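Local coordinates for protein beta-D-glucoside glucohydrolase (Trichoderma reesei, PDB 4I8D) that probably hydrolyses terminal, non-reducing beta-D-glucosyl residues, releasing beta-D-glucose, as a secreted family 3 glycoside hydrolase of fungal cellulose breakdown, at residues I107-G112 / Q155-H160; V530-K535 / I568-E573. All blocks are in the same frame, centred on the assembly; numbering follows the deposited sequence.

Contact 1: I107-G112 / Q155-H160. With BGC (beta-D-glucopyranose), chain G.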
ATOM      1  N   ILE A 107       8.492   5.211  20.163  1.00 58.48           N
ATOM      2  CA  ILE A 107       7.636   4.059  19.840  1.00 57.11           C
ATOM      3  C   ILE A 107       8.485   2.906  19.293  1.00 56.67           C
ATOM      4  O   ILE A 107       9.337   3.117  18.426  1.00 56.25           O
ATOM      5  CB  ILE A 107       6.567   4.438  18.778  1.00 55.46           C
ATOM      6  CG1 ILE A 107       5.660   5.554  19.292  1.00 54.22           C
ATOM      7  CG2 ILE A 107       5.748   3.227  18.357  1.00 53.94           C
ATOM      8  CD1 ILE A 107       5.148   6.448  18.190  1.00 53.52           C
ATOM      9  N   HIS A 108       8.240   1.694  19.788  1.00 57.56           N
ATOM     10  CA  HIS A 108       8.984   0.512  19.345  1.00 58.28           C
ATOM     11  C   HIS A 108       8.462  -0.076  18.031  1.00 57.90           C
ATOM     12  O   HIS A 108       9.253  -0.433  17.151  1.00 56.86           O
ATOM     13  CB  HIS A 108       8.974  -0.567  20.425  1.00 61.23           C
ATOM     14  CG  HIS A 108       9.431  -0.083  21.764  1.00 66.16           C
ATOM     15  ND1 HIS A 108       8.557   0.387  22.723  1.00 68.35           N
ATOM     16  CD2 HIS A 108      10.670   0.017  22.303  1.00 67.92           C
ATOM     17  CE1 HIS A 108       9.238   0.750  23.795  1.00 69.94           C
ATOM     18  NE2 HIS A 108      10.523   0.537  23.567  1.00 70.33           N
ATOM     19  N   VAL A 109       7.137  -0.180  17.906  1.00 57.07           N
ATOM     20  CA  VAL A 109       6.526  -0.851  16.757  1.00 55.62           C
ATOM     21  C   VAL A 109       5.582   0.052  15.974  1.00 54.55           C
ATOM     22  O   VAL A 109       4.622   0.609  16.523  1.00 53.81           O
ATOM     23  CB  VAL A 109       5.749  -2.124  17.155  1.00 56.42           C
ATOM     24  CG1 VAL A 109       5.500  -2.987  15.926  1.00 55.63           C
ATOM     25  CG2 VAL A 109       6.492  -2.921  18.219  1.00 57.87           C
ATOM     26  N   ILE A 110       5.859   0.181  14.681  1.00 52.53           N
ATOM     27  CA  ILE A 110       4.932   0.836  13.775  1.00 50.93           C
ATOM     28  C   ILE A 110       4.020  -0.222  13.155  1.00 51.39           C
ATOM     29  O   ILE A 110       4.485  -1.273  12.691  1.00 51.48           O
ATOM     30  CB  ILE A 110       5.656   1.695  12.707  1.00 50.02           C
ATOM     31  CG1 ILE A 110       4.657   2.614  11.980  1.00 48.90           C
ATOM     32  CG2 ILE A 110       6.486   0.838  11.750  1.00 47.69           C
ATOM     33  CD1 ILE A 110       4.163   3.776  12.819  1.00 48.63           C
ATOM     34  N   LEU A 111       2.720   0.051  13.180  1.00 51.16           N
ATOM     35  CA  LEU A 111       1.724  -0.903  12.705  1.00 49.82           C
ATOM     36  C   LEU A 111       1.540  -0.756  11.198  1.00 49.62           C
ATOM     37  O   LEU A 111       0.549  -0.180  10.729  1.00 50.95           O
ATOM     38  CB  LEU A 111       0.400  -0.713  13.463  1.00 49.44           C
ATOM     39  CG  LEU A 111       0.424  -0.799  14.997  1.00 49.71           C
ATOM     40  CD1 LEU A 111      -0.950  -0.542  15.591  1.00 48.95           C
ATOM     41  CD2 LEU A 111       0.949  -2.145  15.469  1.00 50.40           C
ATOM     42  N   GLY A 112       2.508  -1.272  10.444  1.00 48.38           N
ATOM     43  CA  GLY A 112       2.531  -1.128   8.988  1.00 47.42           C
ATOM     44  C   GLY A 112       3.838  -1.655   8.427  1.00 47.97           C
ATOM     45  O   GLY A 112       4.755  -1.962   9.193  1.00 48.54           O
ATOM     46  N   GLN A 155      10.524  -1.643  14.807  1.00 52.70           N
ATOM     47  CA  GLN A 155       9.815  -2.860  14.413  1.00 54.70           C
ATOM     48  C   GLN A 155       8.677  -2.568  13.431  1.00 55.31           C
ATOM     49  O   GLN A 155       7.837  -1.697  13.686  1.00 55.59           O
ATOM     50  CB  GLN A 155       9.232  -3.559  15.643  1.00 54.98           C
ATOM     51  CG  GLN A 155      10.251  -4.179  16.582  1.00 55.54           C
ATOM     52  CD  GLN A 155       9.586  -4.924  17.719  1.00 56.44           C
ATOM     53  OE1 GLN A 155       8.616  -5.651  17.513  1.00 58.18           O
ATOM     54  NE2 GLN A 155      10.102  -4.749  18.929  1.00 57.00           N
ATOM     55  N   ALA A 156       8.642  -3.306  12.323  1.00 54.93           N
ATOM     56  CA  ALA A 156       7.566  -3.166  11.346  1.00 55.09           C
ATOM     57  C   ALA A 156       6.503  -4.256  11.534  1.00 56.05           C
ATOM     58  O   ALA A 156       6.787  -5.316  12.104  1.00 56.25           O
ATOM     59  CB  ALA A 156       8.126  -3.194   9.930  1.00 54.56           C
ATOM     60  N   THR A 157       5.279  -3.986  11.069  1.00 55.28           N
ATOM     61  CA  THR A 157       4.199  -4.973  11.111  1.00 54.28           C
ATOM     62  C   THR A 157       3.554  -5.156   9.747  1.00 54.51           C
ATOM     63  O   THR A 157       2.846  -4.260   9.266  1.00 53.39           O
ATOM     64  CB  THR A 157       3.084  -4.579  12.094  1.00 54.72           C
ATOM     65  OG1 THR A 157       3.646  -3.990  13.269  1.00 56.04           O
ATOM     66  CG2 THR A 157       2.276  -5.800  12.480  1.00 55.53           C
ATOM     67  N   ALA A 158       3.796  -6.317   9.132  1.00 54.10           N
ATOM     68  CA  ALA A 158       3.066  -6.726   7.927  1.00 53.31           C
ATOM     69  C   ALA A 158       1.592  -6.957   8.291  1.00 52.37           C
ATOM     70  O   ALA A 158       1.292  -7.586   9.310  1.00 52.64           O
ATOM     71  CB  ALA A 158       3.686  -7.969   7.312  1.00 53.53           C
ATOM     72  N   LYS A 159       0.693  -6.456   7.440  1.00 50.80           N
ATOM     73  CA  LYS A 159      -0.708  -6.188   7.791  1.00 48.93           C
ATOM     74  C   LYS A 159      -1.549  -6.136   6.501  1.00 47.86           C
ATOM     75  O   LYS A 159      -1.076  -5.576   5.513  1.00 48.50           O
ATOM     76  CB  LYS A 159      -0.729  -4.809   8.455  1.00 49.43           C
ATOM     77  CG  LYS A 159      -1.963  -4.426   9.233  1.00 48.68           C
ATOM     78  CD  LYS A 159      -1.723  -3.115   9.975  1.00 50.29           C
ATOM     79  CE  LYS A 159      -2.085  -1.885   9.152  1.00 49.57           C
ATOM     80  NZ  LYS A 159      -2.494  -0.750  10.030  1.00 48.35           N
ATOM     81  N   HIS A 160      -2.761  -6.702   6.449  1.00 46.44           N
ATOM     82  CA  HIS A 160      -3.385  -7.547   7.460  1.00 45.13           C
ATOM     83  C   HIS A 160      -3.410  -8.959   6.891  1.00 44.92           C
ATOM     84  O   HIS A 160      -3.747  -9.166   5.728  1.00 43.67           O
ATOM     85  CB  HIS A 160      -4.829  -7.113   7.733  1.00 43.55           C
ATOM     86  CG  HIS A 160      -4.989  -5.654   8.013  1.00 43.41           C
ATOM     87  ND1 HIS A 160      -5.222  -5.162   9.279  1.00 44.62           N
ATOM     88  CD2 HIS A 160      -4.956  -4.577   7.192  1.00 42.70           C
ATOM     89  CE1 HIS A 160      -5.308  -3.844   9.229  1.00 44.20           C
ATOM     90  NE2 HIS A 160      -5.154  -3.463   7.974  1.00 43.24           N
TER
HETATM   91  C2  BGC G 810      -7.293  -1.406  12.558  1.00 81.80           C
HETATM   92  C3  BGC G 810      -5.765  -1.618  12.489  1.00 79.23           C
HETATM   93  C4  BGC G 810      -5.027  -0.718  13.489  1.00 79.10           C
HETATM   94  C5  BGC G 810      -5.633  -0.873  14.887  1.00 78.28           C
HETATM   95  C6  BGC G 810      -4.934  -0.023  15.940  1.00 76.87           C
HETATM   96  C1  BGC G 810      -7.805  -1.368  14.016  1.00 81.91           C
HETATM   97  O1  BGC G 810      -9.177  -0.945  14.087  1.00 81.93           O
HETATM   98  O2  BGC G 810      -7.989  -2.420  11.802  1.00 79.33           O
HETATM   99  O3  BGC G 810      -5.265  -1.371  11.165  1.00 75.55           O
HETATM  100  O4  BGC G 810      -3.623  -1.009  13.490  1.00 78.98           O
HETATM  101  O5  BGC G 810      -7.011  -0.491  14.829  1.00 80.06           O
HETATM  102  O6  BGC G 810      -5.383   1.333  15.844  1.00 74.98           O
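Lys159 and Leu111 meet beside a bound glucose, where two neighbouring strands of the family 3 N-terminal TIM-barrel domain, 109-110 and 157-161, run side by side in roughly the same direction. The lysine starts with CB directed at 107-112, and CG, anti to the backbone N (chi1 -165°), lies over the centre of the His160 ring. CD passes 3.8 Å from Leu111 O; the chain bends at chi3, bringing CE to 3.5 Å from that same oxygen. NZ then divides itself between two acceptors, donating to Leu111 O and to O3 of the sugar. Leu111, at the centre of an inverse gamma turn, makes a van der Waals contact through CD1, 3.4 Å from glucose O4. Further back, Thr157 OG1 donates to Ile110 O from above the carbonyl plane, while Thr157 N bonds to Gly112 O. Gln155 joins the strands by backbone bonds to His108 O and Ile110 N, and its side chain crosses Val109, whose CG2 lies against OE1; that oxygen is held by Tyr233. Asp62, Arg126, Asp237, Ser385 and Glu442 supply further bonds to the sugar. His160, which follows a cis peptide, presents its ring edge to the glucose, CE1 standing 3.1 Å from O3.

Contact 2: V530-K535 / I568-E573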
ATOM      1  N   VAL A 530      -1.621   1.981 -10.697  1.00 34.74           N
ATOM      2  CA  VAL A 530      -1.385   0.715 -10.002  1.00 34.87           C
ATOM      3  C   VAL A 530      -2.695  -0.056  -9.822  1.00 35.42           C
ATOM      4  O   VAL A 530      -2.785  -0.982  -9.003  1.00 35.59           O
ATOM      5  CB  VAL A 530      -0.623   0.901  -8.665  1.00 35.42           C
ATOM      6  CG1 VAL A 530       0.734   1.562  -8.911  1.00 34.71           C
ATOM      7  CG2 VAL A 530      -1.445   1.698  -7.650  1.00 34.94           C
ATOM      8  N   TYR A 531      -3.695   0.339 -10.619  1.00 34.93           N
ATOM      9  CA  TYR A 531      -4.994  -0.321 -10.707  1.00 34.04           C
ATOM     10  C   TYR A 531      -5.702   0.126 -11.991  1.00 34.23           C
ATOM     11  O   TYR A 531      -5.317   1.122 -12.599  1.00 34.32           O
ATOM     12  CB  TYR A 531      -5.850  -0.034  -9.471  1.00 34.07           C
ATOM     13  CG  TYR A 531      -5.979   1.430  -9.087  1.00 34.22           C
ATOM     14  CD1 TYR A 531      -6.564   2.361  -9.952  1.00 33.86           C
ATOM     15  CD2 TYR A 531      -5.544   1.880  -7.843  1.00 33.93           C
ATOM     16  CE1 TYR A 531      -6.681   3.696  -9.597  1.00 33.78           C
ATOM     17  CE2 TYR A 531      -5.669   3.212  -7.478  1.00 33.83           C
ATOM     18  CZ  TYR A 531      -6.241   4.117  -8.354  1.00 33.92           C
ATOM     19  OH  TYR A 531      -6.369   5.444  -7.989  1.00 33.58           O
ATOM     20  N   THR A 532      -6.727  -0.614 -12.404  1.00 34.11           N
ATOM     21  CA  THR A 532      -7.390  -0.368 -13.683  1.00 34.14           C
ATOM     22  C   THR A 532      -8.535   0.649 -13.556  1.00 33.59           C
ATOM     23  O   THR A 532      -9.333   0.584 -12.619  1.00 33.24           O
ATOM     24  CB  THR A 532      -7.889  -1.704 -14.299  1.00 35.33           C
ATOM     25  OG1 THR A 532      -6.765  -2.546 -14.618  1.00 35.08           O
ATOM     26  CG2 THR A 532      -8.701  -1.468 -15.562  1.00 35.14           C
ATOM     27  N   ILE A 533      -8.590   1.602 -14.487  1.00 32.93           N
ATOM     28  CA  ILE A 533      -9.750   2.480 -14.611  1.00 32.61           C
ATOM     29  C   ILE A 533     -10.655   1.998 -15.758  1.00 32.91           C
ATOM     30  O   ILE A 533     -10.321   2.170 -16.936  1.00 32.52           O
ATOM     31  CB  ILE A 533      -9.347   3.964 -14.782  1.00 32.38           C
ATOM     32  CG1 ILE A 533      -8.529   4.416 -13.563  1.00 32.50           C
ATOM     33  CG2 ILE A 533     -10.582   4.843 -14.987  1.00 31.33           C
ATOM     34  CD1 ILE A 533      -8.033   5.853 -13.599  1.00 32.35           C
ATOM     35  N   ALA A 534     -11.784   1.384 -15.388  1.00 33.32           N
ATOM     36  CA  ALA A 534     -12.746   0.778 -16.335  1.00 34.19           C
ATOM     37  C   ALA A 534     -13.686   1.769 -17.001  1.00 35.06           C
ATOM     38  O   ALA A 534     -13.959   2.836 -16.456  1.00 36.02           O
ATOM     39  CB  ALA A 534     -13.574  -0.285 -15.632  1.00 33.64           C
ATOM     40  N   LYS A 535     -14.192   1.401 -18.175  1.00 36.85           N
ATOM     41  CA  LYS A 535     -15.259   2.156 -18.843  1.00 37.50           C
ATOM     42  C   LYS A 535     -16.586   2.052 -18.098  1.00 37.00           C
ATOM     43  O   LYS A 535     -17.376   2.994 -18.112  1.00 38.00           O
ATOM     44  CB  LYS A 535     -15.425   1.718 -20.301  1.00 39.40           C
ATOM     45  CG  LYS A 535     -14.461   2.426 -21.241  1.00 41.83           C
ATOM     46  CD  LYS A 535     -14.349   1.776 -22.614  1.00 43.52           C
ATOM     47  CE  LYS A 535     -13.145   2.363 -23.345  1.00 45.29           C
ATOM     48  NZ  LYS A 535     -12.846   1.722 -24.654  1.00 47.85           N
ATOM     49  N   ILE A 568     -11.710  -7.412 -22.204  1.00 41.23           N
ATOM     50  CA  ILE A 568     -12.395  -6.142 -21.966  1.00 39.54           C
ATOM     51  C   ILE A 568     -11.383  -5.015 -22.151  1.00 39.43           C
ATOM     52  O   ILE A 568     -10.257  -5.099 -21.646  1.00 39.75           O
ATOM     53  CB  ILE A 568     -12.981  -6.079 -20.532  1.00 39.22           C
ATOM     54  CG1 ILE A 568     -14.026  -7.177 -20.323  1.00 38.25           C
ATOM     55  CG2 ILE A 568     -13.579  -4.711 -20.232  1.00 37.97           C
ATOM     56  CD1 ILE A 568     -14.118  -7.660 -18.893  1.00 38.49           C
ATOM     57  N   THR A 569     -11.780  -3.975 -22.884  1.00 38.72           N
ATOM     58  CA  THR A 569     -10.957  -2.776 -23.059  1.00 38.81           C
ATOM     59  C   THR A 569     -11.226  -1.753 -21.939  1.00 38.59           C
ATOM     60  O   THR A 569     -12.335  -1.207 -21.841  1.00 38.73           O
ATOM     61  CB  THR A 569     -11.199  -2.136 -24.438  1.00 38.98           C
ATOM     62  OG1 THR A 569     -10.752  -3.040 -25.453  1.00 40.57           O
ATOM     63  CG2 THR A 569     -10.449  -0.827 -24.589  1.00 38.77           C
ATOM     64  N   PRO A 570     -10.220  -1.508 -21.077  1.00 37.07           N
ATOM     65  CA  PRO A 570     -10.407  -0.490 -20.056  1.00 35.90           C
ATOM     66  C   PRO A 570     -10.303   0.900 -20.665  1.00 35.07           C
ATOM     67  O   PRO A 570      -9.878   1.037 -21.812  1.00 35.02           O
ATOM     68  CB  PRO A 570      -9.242  -0.736 -19.091  1.00 36.08           C
ATOM     69  CG  PRO A 570      -8.180  -1.375 -19.918  1.00 36.59           C
ATOM     70  CD  PRO A 570      -8.902  -2.167 -20.977  1.00 37.52           C
ATOM     71  N   ARG A 571     -10.715   1.911 -19.906  1.00 34.10           N
ATOM     72  CA  ARG A 571     -10.431   3.289 -20.250  1.00 33.95           C
ATOM     73  C   ARG A 571      -8.918   3.532 -20.166  1.00 34.78           C
ATOM     74  O   ARG A 571      -8.290   3.967 -21.138  1.00 34.95           O
ATOM     75  CB  ARG A 571     -11.195   4.234 -19.316  1.00 33.62           C
ATOM     76  CG  ARG A 571     -10.972   5.707 -19.600  1.00 34.21           C
ATOM     77  CD  ARG A 571     -10.968   5.989 -21.091  1.00 35.54           C
ATOM     78  NE  ARG A 571     -12.316   5.942 -21.649  1.00 37.17           N
ATOM     79  CZ  ARG A 571     -12.592   5.955 -22.950  1.00 38.25           C
ATOM     80  NH1 ARG A 571     -11.610   5.979 -23.840  1.00 38.96           N
ATOM     81  NH2 ARG A 571     -13.853   5.932 -23.364  1.00 38.78           N
ATOM     82  N   TYR A 572      -8.343   3.236 -19.001  1.00 34.37           N
ATOM     83  CA  TYR A 572      -6.908   3.359 -18.785  1.00 34.20           C
ATOM     84  C   TYR A 572      -6.434   2.120 -18.035  1.00 34.24           C
ATOM     85  O   TYR A 572      -6.965   1.785 -16.968  1.00 34.36           O
ATOM     86  CB  TYR A 572      -6.587   4.637 -17.993  1.00 33.51           C
ATOM     87  CG  TYR A 572      -7.077   5.936 -18.616  1.00 32.92           C
ATOM     88  CD1 TYR A 572      -6.667   6.329 -19.888  1.00 33.06           C
ATOM     89  CD2 TYR A 572      -7.938   6.782 -17.918  1.00 32.95           C
ATOM     90  CE1 TYR A 572      -7.112   7.519 -20.454  1.00 32.82           C
ATOM     91  CE2 TYR A 572      -8.387   7.979 -18.471  1.00 32.36           C
ATOM     92  CZ  TYR A 572      -7.972   8.342 -19.736  1.00 32.46           C
ATOM     93  OH  TYR A 572      -8.405   9.530 -20.282  1.00 32.35           O
ATOM     94  N   GLU A 573      -5.451   1.431 -18.606  1.00 34.44           N
ATOM     95  CA  GLU A 573      -5.006   0.137 -18.085  1.00 34.83           C
ATOM     96  C   GLU A 573      -4.056   0.283 -16.913  1.00 34.60           C
ATOM     97  O   GLU A 573      -3.558   1.370 -16.643  1.00 34.78           O
ATOM     98  CB  GLU A 573      -4.319  -0.686 -19.180  1.00 35.27           C
ATOM     99  CG  GLU A 573      -3.027  -0.074 -19.715  1.00 34.94           C
ATOM    100  CD  GLU A 573      -3.279   0.955 -20.799  1.00 34.96           C
ATOM    101  OE1 GLU A 573      -2.297   1.454 -21.381  1.00 34.29           O
ATOM    102  OE2 GLU A 573      -4.465   1.256 -21.082  1.00 34.99           O
TER
HETATM  103  O   HOH W   1     -13.618  -1.151 -19.345  1.00 24.59           O
HETATM  104  O   HOH W   2      -9.846   2.773 -24.252  1.00 49.22           O
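The guanidinium of Arg571 carries Lys535 CE over the centre of one face, 3.6 Å above its plane, the two side chains crossing at about a right angle. The Tyr572 ring has Arg571 CG on one face, offset toward the rim, and Ile533 CG2 approaches it obliquely; Tyr576 stacks on this ring too. Turns at chi2 (41°) and chi3 (75°) fold the arginine back, and its guanidinium lies against the straight lysine chain, which ends beside Thr569, NZ lying 3.5 Å from CG2. The backbones pair through a classic beta bulge, in which Ile533 is matched by two residues, Arg571 and Tyr572. Tyr572 N donates almost straight to Ile533 O (171° at the hydrogen), Arg571 N adds a weak bond to the same oxygen, and Ile533 N returns a bond to Tyr572 O. Thr532 CG2 packs 3.6 Å from Pro570 CB. One water links Lys535 N to Thr569 O, and a second joins Pro570 O, more weakly, to Lys535 NZ. The contact thus ties two loops of the C-terminal domain together. Lys535 NZ and Arg571 NH1 are 4.5 Å apart, and the likely repulsion between these like charges is probably eased by Glu490, which forms a salt bridge with Arg571 NH2.

Contacts 1 and 2 follow one another along the chain and lie on opposite sides of its centre, about 33 Å apart between centres and about 15 Å at their nearest atoms, without touching. Contact 1 belongs to the N-terminal domain and supplies Leu111, Lys159 and His160 to the glucose pocket; contact 2 belongs to the C-terminal domain and contributes no residue to it. The pocket nevertheless draws on both domains, since Ser385 and Glu442, like contact 2, fall in the C-terminal one. Burial differs as well: every touching residue of 107-112 and 155-160 is buried, whereas the contact of 530-535 with 568-573 is only partly buried and includes two bridging waters.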